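Local coordinates for protein hydratase ChsH2 (Mycobacterium tuberculosis SUMu008, PDB 4W78) that probably hydrates an enoyl-CoA intermediate of cholesterol catabolism as a MaoC-like hydratase, working in a complex with ChsH1, at residues 27-32 / 51-56; 19-24 / 46-51; 78-83 / 115-120. One frame throughout, in Å; residues are numbered along the deposited sequence.

Contact 1. Residues 27-32 / 51-56. With CD (cadmium ion), chain B.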
# COMPACT_ATOMS: atom_id res chain seq x y z
N THR F 27 -7.20 1.31 -1.81
CA THR F 27 -8.14 1.84 -2.81
C THR F 27 -7.43 2.80 -3.77
O THR F 27 -8.07 3.45 -4.59
CB THR F 27 -9.37 2.54 -2.20
OG1 THR F 27 -8.95 3.73 -1.51
CG2 THR F 27 -10.10 1.64 -1.21
N ARG F 28 -6.11 2.88 -3.63
CA ARG F 28 -5.25 3.74 -4.46
C ARG F 28 -5.58 5.24 -4.36
O ARG F 28 -5.44 6.01 -5.32
CB ARG F 28 -5.19 3.26 -5.91
CG ARG F 28 -4.60 1.86 -6.04
CD ARG F 28 -4.40 1.47 -7.49
NE ARG F 28 -3.50 2.36 -8.20
CZ ARG F 28 -3.77 2.89 -9.39
NH1 ARG F 28 -4.92 2.60 -9.99
NH2 ARG F 28 -2.89 3.69 -10.00
N ASP F 29 -6.02 5.62 -3.16
CA ASP F 29 -6.31 7.00 -2.81
C ASP F 29 -5.18 7.51 -1.95
O ASP F 29 -5.05 7.12 -0.78
CB ASP F 29 -7.63 7.02 -2.03
CG ASP F 29 -8.09 8.40 -1.71
OD1 ASP F 29 -7.28 9.36 -1.75
OD2 ASP F 29 -9.29 8.53 -1.39
N PHE F 30 -4.34 8.35 -2.55
CA PHE F 30 -3.16 8.88 -1.89
C PHE F 30 -3.36 10.29 -1.36
O PHE F 30 -2.40 10.98 -1.02
CB PHE F 30 -1.95 8.81 -2.82
CG PHE F 30 -1.50 7.40 -3.09
CD1 PHE F 30 -2.06 6.67 -4.11
CD2 PHE F 30 -0.53 6.81 -2.28
CE1 PHE F 30 -1.66 5.35 -4.33
CE2 PHE F 30 -0.12 5.51 -2.50
CZ PHE F 30 -0.69 4.78 -3.53
N GLN F 31 -4.61 10.72 -1.28
CA GLN F 31 -4.89 12.06 -0.77
C GLN F 31 -4.35 12.16 0.65
O GLN F 31 -4.60 11.29 1.49
CB GLN F 31 -6.39 12.38 -0.79
CG GLN F 31 -6.70 13.88 -0.68
CD GLN F 31 -6.41 14.66 -1.97
OE1 GLN F 31 -6.42 14.10 -3.07
NE2 GLN F 31 -6.14 15.96 -1.83
N ASP F 32 -3.61 13.23 0.91
CA ASP F 32 -2.90 13.35 2.19
C ASP F 32 -3.78 13.19 3.44
O ASP F 32 -3.35 12.61 4.43
CB ASP F 32 -2.07 14.65 2.22
CG ASP F 32 -2.85 15.89 1.80
OD1 ASP F 32 -4.10 15.90 1.82
OD2 ASP F 32 -2.17 16.89 1.45
N ASN F 51 -11.66 7.18 3.78
CA ASN F 51 -12.04 7.72 2.46
C ASN F 51 -13.33 7.09 1.93
O ASN F 51 -13.83 6.09 2.47
CB ASN F 51 -10.90 7.60 1.44
CG ASN F 51 -10.71 6.17 0.91
OD1 ASN F 51 -11.09 5.21 1.55
ND2 ASN F 51 -10.14 6.05 -0.28
N ILE F 52 -13.89 7.67 0.88
CA ILE F 52 -15.22 7.23 0.44
C ILE F 52 -15.16 5.89 -0.30
O ILE F 52 -16.14 5.14 -0.29
CB ILE F 52 -15.95 8.34 -0.36
CG1 ILE F 52 -17.46 8.04 -0.44
CG2 ILE F 52 -15.30 8.54 -1.73
CD1 ILE F 52 -18.24 9.26 -0.91
N LEU F 53 -14.03 5.57 -0.91
CA LEU F 53 -13.89 4.27 -1.59
C LEU F 53 -13.90 3.15 -0.55
O LEU F 53 -14.37 2.05 -0.82
CB LEU F 53 -12.62 4.18 -2.46
CG LEU F 53 -12.58 5.03 -3.75
CD1 LEU F 53 -12.36 6.50 -3.44
CD2 LEU F 53 -11.50 4.56 -4.72
N THR F 54 -13.36 3.43 0.63
CA THR F 54 -13.40 2.45 1.71
C THR F 54 -14.82 2.35 2.28
O THR F 54 -15.28 1.24 2.57
CB THR F 54 -12.39 2.82 2.81
OG1 THR F 54 -11.07 2.70 2.27
CG2 THR F 54 -12.54 1.92 4.03
N ASP F 55 -15.52 3.47 2.45
CA ASP F 55 -16.93 3.40 2.85
C ASP F 55 -17.75 2.51 1.91
O ASP F 55 -18.56 1.68 2.36
CB ASP F 55 -17.57 4.79 2.91
CG ASP F 55 -17.11 5.59 4.12
OD1 ASP F 55 -16.98 4.99 5.21
OD2 ASP F 55 -16.89 6.81 3.97
N THR F 56 -17.57 2.69 0.60
CA THR F 56 -18.28 1.87 -0.38
C THR F 56 -17.91 0.38 -0.21
O THR F 56 -18.79 -0.51 -0.22
CB THR F 56 -17.95 2.31 -1.81
OG1 THR F 56 -18.25 3.71 -1.95
CG2 THR F 56 -18.77 1.52 -2.82
CD CD B . -9.85 10.71 -0.86
O HOH W 1 -9.81 13.05 -0.71
O HOH W 2 -9.74 11.19 -3.40

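Contact 2. Residues 19-24 / 46-51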
# COMPACT_ATOMS: atom_id res chain seq x y z
N PHE F 19 -5.89 0.79 10.01
CA PHE F 19 -7.08 0.55 9.20
C PHE F 19 -7.30 1.68 8.19
O PHE F 19 -7.48 1.43 7.01
CB PHE F 19 -8.29 0.36 10.11
CG PHE F 19 -9.57 0.16 9.38
CD1 PHE F 19 -9.88 -1.07 8.84
CD2 PHE F 19 -10.48 1.21 9.22
CE1 PHE F 19 -11.06 -1.27 8.15
CE2 PHE F 19 -11.67 1.02 8.54
CZ PHE F 19 -11.96 -0.22 8.00
N ILE F 20 -7.26 2.91 8.67
CA ILE F 20 -7.56 4.06 7.82
C ILE F 20 -6.53 4.19 6.71
O ILE F 20 -6.88 4.38 5.54
CB ILE F 20 -7.62 5.34 8.66
CG1 ILE F 20 -8.74 5.22 9.69
CG2 ILE F 20 -7.80 6.57 7.75
CD1 ILE F 20 -9.01 6.49 10.50
N VAL F 21 -5.26 4.04 7.06
CA VAL F 21 -4.18 4.19 6.06
C VAL F 21 -4.17 3.04 5.07
O VAL F 21 -4.12 3.25 3.85
CB VAL F 21 -2.82 4.32 6.75
CG1 VAL F 21 -1.69 4.30 5.74
CG2 VAL F 21 -2.76 5.59 7.60
N SER F 22 -4.25 1.81 5.58
CA SER F 22 -4.18 0.65 4.69
C SER F 22 -5.36 0.58 3.74
O SER F 22 -5.18 0.22 2.58
CB SER F 22 -4.01 -0.65 5.49
OG SER F 22 -5.15 -0.92 6.29
N THR F 23 -6.56 0.91 4.21
CA THR F 23 -7.72 0.92 3.31
C THR F 23 -7.60 2.03 2.26
O THR F 23 -7.82 1.79 1.08
CB THR F 23 -9.05 1.03 4.04
OG1 THR F 23 -9.06 2.18 4.90
CG2 THR F 23 -9.31 -0.23 4.88
N ALA F 24 -7.19 3.22 2.69
CA ALA F 24 -7.04 4.29 1.72
C ALA F 24 -6.06 3.90 0.62
O ALA F 24 -6.37 4.06 -0.56
CB ALA F 24 -6.60 5.59 2.40
N LYS F 46 -10.24 16.92 12.24
CA LYS F 46 -9.67 16.59 13.55
C LYS F 46 -8.41 15.72 13.45
O LYS F 46 -7.46 15.91 14.22
CB LYS F 46 -10.70 15.89 14.44
CG LYS F 46 -10.23 15.73 15.87
CD LYS F 46 -11.16 14.84 16.69
CE LYS F 46 -10.84 13.37 16.47
NZ LYS F 46 -11.55 12.55 17.51
N ASP F 47 -8.44 14.78 12.53
CA ASP F 47 -7.39 13.79 12.36
C ASP F 47 -7.58 13.18 10.98
O ASP F 47 -8.48 13.59 10.24
CB ASP F 47 -7.54 12.70 13.43
CG ASP F 47 -6.22 12.01 13.79
OD1 ASP F 47 -5.26 12.06 12.97
OD2 ASP F 47 -6.14 11.42 14.89
N ILE F 48 -6.74 12.21 10.63
CA ILE F 48 -6.97 11.45 9.42
C ILE F 48 -8.35 10.78 9.49
O ILE F 48 -8.87 10.51 10.57
CB ILE F 48 -5.89 10.39 9.18
CG1 ILE F 48 -5.86 9.36 10.31
CG2 ILE F 48 -4.52 11.08 9.02
CD1 ILE F 48 -4.96 8.17 10.01
N PHE F 49 -8.94 10.56 8.32
CA PHE F 49 -10.29 10.01 8.26
C PHE F 49 -10.42 9.07 7.08
O PHE F 49 -9.69 9.17 6.08
CB PHE F 49 -11.36 11.11 8.22
CG PHE F 49 -11.18 12.11 7.10
CD1 PHE F 49 -11.73 11.88 5.84
CD2 PHE F 49 -10.50 13.29 7.33
CE1 PHE F 49 -11.58 12.81 4.82
CE2 PHE F 49 -10.35 14.23 6.31
CZ PHE F 49 -10.89 13.99 5.06
N VAL F 50 -11.37 8.16 7.22
CA VAL F 50 -11.62 7.11 6.22
C VAL F 50 -12.13 7.72 4.91
O VAL F 50 -12.95 8.65 4.92
CB VAL F 50 -12.66 6.12 6.79
CG1 VAL F 50 -13.11 5.09 5.73
CG2 VAL F 50 -12.12 5.41 8.01
N ASN F 51 -11.66 7.18 3.78
CA ASN F 51 -12.04 7.72 2.46
C ASN F 51 -13.33 7.09 1.93
O ASN F 51 -13.83 6.09 2.47
CB ASN F 51 -10.90 7.60 1.44
CG ASN F 51 -10.71 6.17 0.91
OD1 ASN F 51 -11.09 5.21 1.55
ND2 ASN F 51 -10.14 6.05 -0.28
O HOH W 3 -9.57 4.99 4.49

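Contact 3. Residues 78-83 / 115-120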
# COMPACT_ATOMS: atom_id res chain seq x y z
N LEU F 78 -24.49 5.91 -1.40
CA LEU F 78 -24.31 6.32 -0.02
C LEU F 78 -24.13 7.81 0.16
O LEU F 78 -23.77 8.53 -0.79
CB LEU F 78 -23.16 5.54 0.64
CG LEU F 78 -21.78 5.62 0.00
CD1 LEU F 78 -21.05 6.87 0.46
CD2 LEU F 78 -20.97 4.38 0.33
N ARG F 79 -24.41 8.26 1.37
CA ARG F 79 -24.19 9.64 1.72
C ARG F 79 -23.46 9.68 3.05
O ARG F 79 -23.77 8.93 3.98
CB ARG F 79 -25.51 10.41 1.76
CG ARG F 79 -26.53 9.89 2.74
CD ARG F 79 -27.69 10.88 2.88
NE ARG F 79 -28.70 10.36 3.80
CZ ARG F 79 -29.84 10.97 4.09
NH1 ARG F 79 -30.14 12.15 3.54
NH2 ARG F 79 -30.69 10.41 4.94
N LEU F 80 -22.46 10.55 3.13
CA LEU F 80 -21.67 10.65 4.34
C LEU F 80 -22.25 11.71 5.26
O LEU F 80 -22.80 12.71 4.80
CB LEU F 80 -20.21 10.95 3.99
CG LEU F 80 -19.57 9.85 3.13
CD1 LEU F 80 -18.12 10.15 2.85
CD2 LEU F 80 -19.72 8.46 3.81
N GLY F 81 -22.15 11.46 6.55
CA GLY F 81 -22.54 12.41 7.56
C GLY F 81 -21.28 12.88 8.26
O GLY F 81 -20.48 13.61 7.69
N VAL F 82 -21.09 12.43 9.49
CA VAL F 82 -19.92 12.85 10.25
C VAL F 82 -18.71 12.06 9.77
O VAL F 82 -18.85 10.96 9.22
CB VAL F 82 -20.14 12.66 11.77
CG1 VAL F 82 -21.34 13.46 12.23
CG2 VAL F 82 -20.30 11.19 12.11
N PRO F 83 -17.50 12.61 9.94
CA PRO F 83 -16.30 11.89 9.52
C PRO F 83 -16.02 10.67 10.39
O PRO F 83 -16.46 10.60 11.55
CB PRO F 83 -15.17 12.94 9.68
CG PRO F 83 -15.88 14.25 9.78
CD PRO F 83 -17.20 13.96 10.43
N GLY F 115 -22.24 10.63 15.59
CA GLY F 115 -23.45 10.55 14.80
C GLY F 115 -23.39 9.53 13.68
O GLY F 115 -22.59 8.60 13.73
N ASP F 116 -24.25 9.71 12.68
CA ASP F 116 -24.26 8.82 11.53
C ASP F 116 -23.13 9.19 10.58
O ASP F 116 -23.07 10.30 10.07
CB ASP F 116 -25.59 8.91 10.77
CG ASP F 116 -26.76 8.36 11.58
OD1 ASP F 116 -26.54 7.76 12.65
OD2 ASP F 116 -27.91 8.53 11.13
N HIS F 117 -22.22 8.24 10.36
CA HIS F 117 -21.10 8.46 9.47
C HIS F 117 -21.47 8.16 8.03
O HIS F 117 -21.10 8.88 7.12
CB HIS F 117 -19.93 7.57 9.88
CG HIS F 117 -18.90 7.40 8.81
ND1 HIS F 117 -18.18 8.46 8.30
CD2 HIS F 117 -18.50 6.31 8.12
CE1 HIS F 117 -17.37 8.03 7.35
NE2 HIS F 117 -17.54 6.72 7.23
N VAL F 118 -22.21 7.07 7.82
CA VAL F 118 -22.61 6.71 6.47
C VAL F 118 -24.03 6.15 6.46
O VAL F 118 -24.43 5.42 7.36
CB VAL F 118 -21.59 5.74 5.80
CG1 VAL F 118 -21.47 4.44 6.57
CG2 VAL F 118 -21.95 5.49 4.33
N THR F 119 -24.79 6.54 5.45
CA THR F 119 -26.13 6.01 5.23
C THR F 119 -26.17 5.52 3.79
O THR F 119 -25.84 6.27 2.85
CB THR F 119 -27.18 7.09 5.46
OG1 THR F 119 -27.05 7.58 6.80
CG2 THR F 119 -28.59 6.54 5.27
N ALA F 120 -26.53 4.25 3.60
CA ALA F 120 -26.40 3.66 2.28
C ALA F 120 -27.60 2.82 1.91
O ALA F 120 -28.32 2.32 2.77
CB ALA F 120 -25.14 2.82 2.20
O HOH W 4 -24.99 9.54 6.82

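Contact 1. Residues 27-32 / 51-56
The amide of N51 and the carboxylate of D29 approach from opposite directions with their planes 50° apart, so they do not stack; the amide presents its N-H edge to a carboxylate oxygen. Both hydrogens of N51 ND2 are used close to the amide plane. One goes to D29 OD2, with ND2 to OD2 2.8 Å and an N-H...O angle of 169°; the other goes to T27 OG1, 2.9 Å from ND2. At the carbonyl end of the same amide, T54 OG1 gives its proton to N51 OD1 in the carbonyl plane (2.6 Å between these oxygens), whereas T54 N reaches OD1 from above that plane at 3.0 Å, the N-cap bond of helix 52-67. Four bonds thus fix the rotation of the amide and distinguish its nitrogen from its oxygen.

On the carboxylate, N51 ND2 arrives on the anti side of D29 OD2, tilted from the plane, and the cadmium ion binds this same D29 OD2 at 2.3 Å. The second oxygen closes an Asx turn: Q31 N lies 3.0 Å from D29 OD1. With CG anti to the backbone N (chi1 -176°), the D29 carboxylate extends toward N51 and the metal. Two waters and H34 NE2 also bind the cadmium. The D29-H34 spacing resembles the Asp-His pair of the hydratase 2 motif in MaoC-like enzymes, so this is probably the active-site region, with N51 as a second-shell residue.

T27 OG1 also bonds to A24 O, while its CB lies 3.6 Å from L53 CB. Between the two segments runs the seam where helix 17-26 ends in a Schellman motif at R28 and helix 52-67 begins; I52 and T56 face strand 72-80, and W35 of the ChsH1 chain packs on T27.

Contact 2. Residues 19-24 / 46-51
I20 and V50 meet at about a right angle, the I20 CG1 branch lying 3.8 Å from V50 CG2. The two branches of I20 divide the work. Its CG2, anti to the backbone N (chi1 -62° for CG1), turns to the chain at F49, with CG2 3.6 Å from F49 O, and also meets the end of I48, CD1, at 4.0 Å. Its longer arm runs out beside V50, where I20 CD1 again approaches V50 CG2. From the next position on the helix, V21 CG2 comes obliquely to the same I48 CD1 at 4.2 Å, so that this one methyl is placed against two helix residues. F19 CE2 approaches V50 CG2 obliquely, at 4.4 Å, and one face of the F19 ring takes T23 CG2. Through the packing of I20 and V21 on I48 and V50, helix 17-26 is seated on the segment leading into helix 52-67, with V21 also packing on V21 of the second copy of this protein.

Water 3 accepts from N51 N at 3.1 Å and donates to T23 OG1 at 2.9 Å, tying the loop backbone to the helix. T23 OG1 in turn gives its proton to F19 O, which also receives T23 N from the opposite face of its plane. With aliphatic contacts and one bridging water, the fit rests on side-chain shape and not on directional bonds made directly across the two segments.

Contact 3. Residues 78-83 / 115-120
R79 and T119 exchange both backbone bonds of an antiparallel hydrogen-bonded pair. R79 N to T119 O spans 2.9 Å. The return bond, T119 N to R79 O, measures 3.0 Å. R79 O has a second donor in water 4, which also stands 2.8 Å from T119 OG1 and so links the strand backbone to that side chain. On the face of the sheet that R79 and T119 share, the R79 chain, extended from CG to NE, runs beside T119, pointing the same way, and T119 CB lies at the edge of its guanidinium.

Beyond the regular pairing the pattern shifts. G81 N gives a straight bond to H117 O (2.8 Å, 172°). V82 N then uses the preceding carbonyl, lying 3.0 Å from D116 O. The acceptor V82 O is taken by a side chain: H117 ND1 reaches it at 2.7 Å, with the oxygen in the imidazole plane and the nitrogen in the carbonyl plane. H117 NE2 bonds D55 OD1, so both ring nitrogens are engaged and the ring orientation is fixed at both ends.

Strands 72-80 and 116-125 are neighbours in the antiparallel sheet that lies against helix 52-67, consistent with the hot-dog fold of MaoC-like hydratases. H117 and V118 both face G110 on strand 103-111, making a classic beta bulge. L78 and R79 also pair with an antiparallel strand of the ChsH1 chain, carrying the sheet across the interface.

The face bearing L78, L80, V118 and A120 is apolar. L78 CB meets A120 CB at 3.7 Å, and L80 CD2 meets V118 CG2 at 3.8 Å while also lying over one face of the H117 ring. L78 and L80 continue onto I52 of the helix.

Overall arrangement
Contacts 1 and 2 interlock: their segments alternate along the chain, they share N51, and their centres are 8 Å apart. D29 N lies 3.0 Å from A24 O, probably hydrogen-bonded, so the helix of contact 2 runs directly into the cadmium-binding turn of contact 1. Contact 3 follows in the chain, its centre 15 Å from each of the others. It joins contact 1 through D55 OD1, 2.7 Å from H117 NE2, and through I52 CD1 against L80 CD1. The side chain of L80 remains about 9 Å from the cadmium, whereas that of N51 is about 4 Å away. Helix 52-67 thus connects the metal site to the sheet.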